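Local coordinates for alanine racemase (PDB 3HUR), which belongs to the alanine racemase family, pairing an N-terminal TIM-barrel domain with a C-terminal domain rich in beta strands, at residues G88-S93 / L110-N115; I105-L110 / L123-A128. All coordinates share one frame; numbering follows the deposited sequence.

How the contacts relate
Both contacts lie in the N-terminal TIM-barrel domain, on the same side of the chain's centre, with their own centres about 8 Å apart. Their segments alternate along the chain: the loop 88-93 after strand 84-86, then strand 103-107, helix 110-114 and strand 123-128. Contact 2 joins the two neighbouring parallel strands of a beta-alpha-beta unit, and contact 1 ties the short helix of that unit to the loop that follows the preceding strand. L110 belongs to both. W112 CZ2 packs on I105 CD1, and W90 lies against P108, so the outer aromatic cluster of contact 1 continues directly into the apolar layer between helix and strands.

Contact 1: residues G88-S93 / L110-N115; sequences GAWDYS and LAWLQN
The phenol OH of Y92 donates to W112 O, 2.6 Å away, in the carbonyl plane and on a lone pair. The second bond runs the other way across the contact: W112 NE1 donates to W90 O over 2.9 Å. That oxygen sits at the indole edge, almost in the ring plane, and the bond is nearly straight. W112 CG stands anti to the backbone N (chi1 -179°), which carries the indole out from the helix to the loop. Over one face of this ring comes Y92 CE1, offset toward the rim and 3.3 Å from NE1; the two ring planes make 50°. W90 meets the same indole obliquely, its CD1 lying 3.8 Å from W112 CD1 with the planes at 81°, and the three rings form an aromatic cluster. Where the helix ends, N115 CB lies 3.4 Å from Y92 OH. Beyond the two segments, P108 of the same chain and L3 of the second subunit both pack on W90. The buried indole thus has its N-H satisfied by a loop carbonyl, while the tyrosine hydroxyl binds the helix backbone; the two bonds, opposite in direction, hold the W112 indole and the Y92 ring in place, while the W90 ring is placed by packing.

Contact 2: residues I105-L110 / L123-A128; sequences ITIPSL and LKVSLA
I107 and V125 form the close-packed part of this contact: the isoleucine lays CG1 3.7 Å from V125 CB, the two side chains crossing at a slant, and its CD1 also touches V125 CG2. With I107 CG1 beside the backbone N and anti to the carbonyl carbon (chi1 -57°), CD1 extends between V125 and L127 and approaches L127 CD1 to 3.9 Å. I105, on the same face of the sheet, reaches its neighbours less closely; its CD1 stops 4.1 Å from L123 CD1, where the two side chains cross at about a right angle. F98 of helix 95-100 packs on both I105 and L123, and F138 on I107 and L127, so aromatic side chains from helix 95-100 and from a loop add to the apolar packing on this face.

The backbones pair as parallel strands, I105 beside V125 and T106 beside S126. I105 N donates to K124 O, and I105 O receives S126 N at 2.8 Å, though with a bent N-H...O angle of 131°. The next bond, from I107 N to S126 O, is 2.7 Å long and much straighter, at 167°.

The face bearing T106 and S126 is looser: T106 OG1 comes no nearer than 4.3 Å to S126 CB, and T106 CG2 is as far from A128 CB. T106 OG1 instead hydrogen-bonds to Y163 OH of strand 157-163, whose side chain also touches S126 and A128. The contact opens outward at K124, whose side chain leads away from the segment 105-110 to a long, weak ion pair with D102, just before strand 103-107. Backbone bonds therefore set the register of these adjacent barrel strands, with a close hydrocarbon layer on one face and on the other a buried threonine hydroxyl satisfied by a tyrosine one strand farther on.

Contact 1: residues G88-S93 / L110-N115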
loop_
_atom_site.group_PDB
_atom_site.type_symbol
_atom_site.label_atom_id
_atom_site.label_comp_id
_atom_site.label_asym_id
_atom_site.label_seq_id
_atom_site.Cartn_x
_atom_site.Cartn_y
_atom_site.Cartn_z
ATOM N N GLY A 88 19.835 -26.867 -1.152
ATOM C CA GLY A 88 20.998 -26.028 -0.859
ATOM C C GLY A 88 21.639 -26.403 0.448
ATOM O O GLY A 88 22.240 -25.563 1.120
ATOM N N ALA A 89 21.521 -27.664 0.823
ATOM C CA ALA A 89 22.038 -28.101 2.083
ATOM C C ALA A 89 23.084 -29.218 1.846
ATOM O O ALA A 89 22.849 -30.155 1.091
ATOM C CB ALA A 89 20.895 -28.578 2.972
ATOM N N TRP A 90 24.246 -29.075 2.473
ATOM C CA TRP A 90 25.310 -30.032 2.336
ATOM C C TRP A 90 26.339 -29.925 3.442
ATOM O O TRP A 90 27.489 -30.269 3.228
ATOM C CB TRP A 90 25.972 -29.893 0.946
ATOM C CG TRP A 90 26.405 -28.534 0.637
ATOM C CD1 TRP A 90 27.418 -27.858 1.234
ATOM C CD2 TRP A 90 25.853 -27.656 -0.342
ATOM N NE1 TRP A 90 27.519 -26.592 0.694
ATOM C CE2 TRP A 90 26.571 -26.452 -0.279
ATOM C CE3 TRP A 90 24.809 -27.764 -1.251
ATOM C CZ2 TRP A 90 26.288 -25.364 -1.098
ATOM C CZ3 TRP A 90 24.510 -26.680 -2.065
ATOM C CH2 TRP A 90 25.245 -25.491 -1.980
ATOM N N ASP A 91 25.934 -29.475 4.629
ATOM C CA ASP A 91 26.848 -29.390 5.779
ATOM C C ASP A 91 27.274 -30.768 6.184
ATOM O O ASP A 91 26.446 -31.637 6.387
ATOM C CB ASP A 91 26.171 -28.771 7.006
ATOM C CG ASP A 91 26.153 -27.264 6.981
ATOM O OD1 ASP A 91 27.040 -26.651 6.328
ATOM O OD2 ASP A 91 25.239 -26.692 7.635
ATOM N N TYR A 92 28.564 -30.953 6.359
ATOM C CA TYR A 92 29.100 -32.236 6.790
ATOM C C TYR A 92 28.520 -32.679 8.106
ATOM O O TYR A 92 28.475 -33.879 8.395
ATOM C CB TYR A 92 30.611 -32.134 6.969
ATOM C CG TYR A 92 31.442 -32.011 5.705
ATOM C CD1 TYR A 92 30.931 -32.331 4.451
ATOM C CD2 TYR A 92 32.771 -31.608 5.786
ATOM C CE1 TYR A 92 31.734 -32.230 3.309
ATOM C CE2 TYR A 92 33.566 -31.513 4.669
ATOM C CZ TYR A 92 33.050 -31.837 3.443
ATOM O OH TYR A 92 33.858 -31.731 2.348
ATOM N N SER A 93 28.124 -31.705 8.919
ATOM C CA SER A 93 27.495 -31.966 10.201
ATOM C C SER A 93 26.076 -32.535 10.080
ATOM O O SER A 93 25.588 -33.140 11.026
ATOM C CB SER A 93 27.486 -30.683 11.055
ATOM O OG SER A 93 26.761 -29.639 10.428
ATOM N N LEU A 110 34.096 -29.883 -6.202
ATOM C CA LEU A 110 35.094 -30.955 -6.054
ATOM C C LEU A 110 35.736 -30.969 -4.673
ATOM O O LEU A 110 35.900 -32.033 -4.065
ATOM C CB LEU A 110 36.187 -30.895 -7.137
ATOM C CG LEU A 110 37.117 -32.133 -7.193
ATOM C CD1 LEU A 110 36.346 -33.370 -7.584
ATOM C CD2 LEU A 110 38.292 -31.918 -8.144
ATOM N N ALA A 111 36.085 -29.805 -4.155
ATOM C CA ALA A 111 36.661 -29.746 -2.797
ATOM C C ALA A 111 35.789 -30.499 -1.752
ATOM O O ALA A 111 36.288 -31.318 -0.951
ATOM C CB ALA A 111 36.888 -28.294 -2.383
ATOM N N TRP A 112 34.484 -30.239 -1.811
ATOM C CA TRP A 112 33.504 -30.837 -0.893
ATOM C C TRP A 112 33.563 -32.363 -0.911
ATOM O O TRP A 112 33.487 -33.002 0.127
ATOM C CB TRP A 112 32.083 -30.338 -1.254
ATOM C CG TRP A 112 30.968 -30.862 -0.365
ATOM C CD1 TRP A 112 30.389 -30.215 0.685
ATOM C CD2 TRP A 112 30.317 -32.139 -0.455
ATOM N NE1 TRP A 112 29.425 -31.002 1.247
ATOM C CE2 TRP A 112 29.368 -32.192 0.577
ATOM C CE3 TRP A 112 30.467 -33.250 -1.287
ATOM C CZ2 TRP A 112 28.563 -33.293 0.784
ATOM C CZ3 TRP A 112 29.666 -34.343 -1.076
ATOM C CH2 TRP A 112 28.722 -34.355 -0.054
ATOM N N LEU A 113 33.673 -32.937 -2.108
ATOM C CA LEU A 113 33.761 -34.411 -2.299
ATOM C C LEU A 113 35.065 -34.980 -1.801
ATOM O O LEU A 113 35.085 -36.042 -1.210
ATOM C CB LEU A 113 33.642 -34.792 -3.779
ATOM C CG LEU A 113 32.320 -35.353 -4.278
ATOM C CD1 LEU A 113 32.467 -35.784 -5.753
ATOM C CD2 LEU A 113 31.871 -36.504 -3.402
ATOM N N GLN A 114 36.152 -34.278 -2.072
ATOM C CA GLN A 114 37.477 -34.743 -1.663
ATOM C C GLN A 114 37.584 -34.770 -0.161
ATOM O O GLN A 114 38.188 -35.683 0.381
ATOM C CB GLN A 114 38.597 -33.857 -2.239
ATOM C CG GLN A 114 38.695 -33.913 -3.750
ATOM C CD GLN A 114 39.501 -32.765 -4.337
ATOM O OE1 GLN A 114 39.820 -31.790 -3.653
ATOM N NE2 GLN A 114 39.816 -32.870 -5.621
ATOM N N ASN A 115 36.992 -33.774 0.505
ATOM C CA ASN A 115 37.073 -33.641 1.972
ATOM C C ASN A 115 35.898 -34.279 2.716
ATOM O O ASN A 115 35.799 -34.143 3.947
ATOM C CB ASN A 115 37.189 -32.159 2.380
ATOM C CG ASN A 115 38.454 -31.473 1.819
ATOM O OD1 ASN A 115 39.585 -31.789 2.209
ATOM N ND2 ASN A 115 38.253 -30.523 0.919
#

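Contact 2: residues I105-L110 / L123-A128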
loop_
_atom_site.group_PDB
_atom_site.type_symbol
_atom_site.label_atom_id
_atom_site.label_comp_id
_atom_site.label_asym_id
_atom_site.label_seq_id
_atom_site.Cartn_x
_atom_site.Cartn_y
_atom_site.Cartn_z
ATOM N N ILE A 105 21.218 -35.061 -1.403
ATOM C CA ILE A 105 21.824 -33.729 -1.346
ATOM C C ILE A 105 22.640 -33.440 -2.617
ATOM O O ILE A 105 22.975 -34.350 -3.372
ATOM C CB ILE A 105 22.672 -33.520 -0.078
ATOM C CG1 ILE A 105 23.957 -34.355 -0.090
ATOM C CG2 ILE A 105 21.841 -33.837 1.199
ATOM C CD1 ILE A 105 24.830 -34.069 1.111
ATOM N N THR A 106 22.884 -32.153 -2.867
ATOM C CA THR A 106 23.623 -31.687 -4.018
ATOM C C THR A 106 25.122 -31.667 -3.689
ATOM O O THR A 106 25.515 -31.341 -2.575
ATOM C CB THR A 106 23.161 -30.285 -4.486
ATOM O OG1 THR A 106 22.079 -30.400 -5.416
ATOM C CG2 THR A 106 24.258 -29.564 -5.181
ATOM N N ILE A 107 25.940 -32.066 -4.660
ATOM C CA ILE A 107 27.361 -31.936 -4.529
ATOM C C ILE A 107 27.697 -30.565 -5.080
ATOM O O ILE A 107 27.434 -30.281 -6.252
ATOM C CB ILE A 107 28.145 -32.980 -5.325
ATOM C CG1 ILE A 107 27.733 -34.392 -4.925
ATOM C CG2 ILE A 107 29.620 -32.768 -5.048
ATOM C CD1 ILE A 107 28.530 -35.497 -5.602
ATOM N N PRO A 108 28.280 -29.712 -4.244
ATOM C CA PRO A 108 28.436 -28.336 -4.639
ATOM C C PRO A 108 29.744 -28.010 -5.328
ATOM O O PRO A 108 29.812 -26.999 -6.039
ATOM C CB PRO A 108 28.374 -27.607 -3.294
ATOM C CG PRO A 108 29.035 -28.528 -2.387
ATOM C CD PRO A 108 28.547 -29.885 -2.811
ATOM N N SER A 109 30.777 -28.826 -5.074
ATOM C CA SER A 109 32.158 -28.542 -5.512
ATOM C C SER A 109 33.045 -29.784 -5.375
ATOM O O SER A 109 32.797 -30.607 -4.499
ATOM C CB SER A 109 32.764 -27.398 -4.670
ATOM O OG SER A 109 33.400 -27.908 -3.508
ATOM N N LEU A 110 34.096 -29.883 -6.202
ATOM C CA LEU A 110 35.094 -30.955 -6.054
ATOM C C LEU A 110 35.736 -30.969 -4.673
ATOM O O LEU A 110 35.900 -32.033 -4.065
ATOM C CB LEU A 110 36.187 -30.895 -7.137
ATOM C CG LEU A 110 37.117 -32.133 -7.193
ATOM C CD1 LEU A 110 36.346 -33.370 -7.584
ATOM C CD2 LEU A 110 38.292 -31.918 -8.144
ATOM N N LEU A 123 24.866 -42.432 1.397
ATOM C CA LEU A 123 24.579 -41.025 1.137
ATOM C C LEU A 123 24.248 -40.866 -0.327
ATOM O O LEU A 123 25.082 -41.184 -1.191
ATOM C CB LEU A 123 25.792 -40.147 1.461
ATOM C CG LEU A 123 25.616 -38.632 1.261
ATOM C CD1 LEU A 123 24.556 -38.055 2.227
ATOM C CD2 LEU A 123 26.934 -37.882 1.418
ATOM N N LYS A 124 23.041 -40.366 -0.609
ATOM C CA LYS A 124 22.598 -40.154 -1.990
ATOM C C LYS A 124 22.896 -38.700 -2.381
ATOM O O LYS A 124 22.522 -37.772 -1.649
ATOM C CB LYS A 124 21.117 -40.412 -2.128
ATOM C CG LYS A 124 20.675 -41.732 -1.549
ATOM C CD LYS A 124 19.212 -41.978 -1.837
ATOM C CE LYS A 124 18.816 -43.391 -1.621
ATOM N NZ LYS A 124 17.628 -43.624 -2.486
ATOM N N VAL A 125 23.566 -38.532 -3.528
ATOM C CA VAL A 125 24.164 -37.277 -3.917
ATOM C C VAL A 125 23.782 -36.964 -5.336
ATOM O O VAL A 125 23.481 -37.871 -6.091
ATOM C CB VAL A 125 25.703 -37.311 -3.789
ATOM C CG1 VAL A 125 26.120 -37.488 -2.318
ATOM C CG2 VAL A 125 26.304 -38.390 -4.685
ATOM N N SER A 126 23.768 -35.685 -5.681
ATOM C CA SER A 126 23.441 -35.233 -7.012
ATOM C C SER A 126 24.532 -34.326 -7.475
ATOM O O SER A 126 25.002 -33.483 -6.743
ATOM C CB SER A 126 22.141 -34.419 -7.055
ATOM O OG SER A 126 21.024 -35.270 -7.057
ATOM N N LEU A 127 24.875 -34.445 -8.735
ATOM C CA LEU A 127 25.995 -33.739 -9.261
ATOM C C LEU A 127 25.437 -32.672 -10.172
ATOM O O LEU A 127 24.721 -32.954 -11.138
ATOM C CB LEU A 127 26.837 -34.738 -10.022
ATOM C CG LEU A 127 28.227 -34.341 -10.443
ATOM C CD1 LEU A 127 29.106 -34.152 -9.233
ATOM C CD2 LEU A 127 28.694 -35.511 -11.298
ATOM N N ALA A 128 25.733 -31.432 -9.831
ATOM C CA ALA A 128 25.114 -30.306 -10.485
ATOM C C ALA A 128 26.083 -29.795 -11.513
ATOM O O ALA A 128 27.232 -29.525 -11.195
ATOM C CB ALA A 128 24.795 -29.218 -9.473
#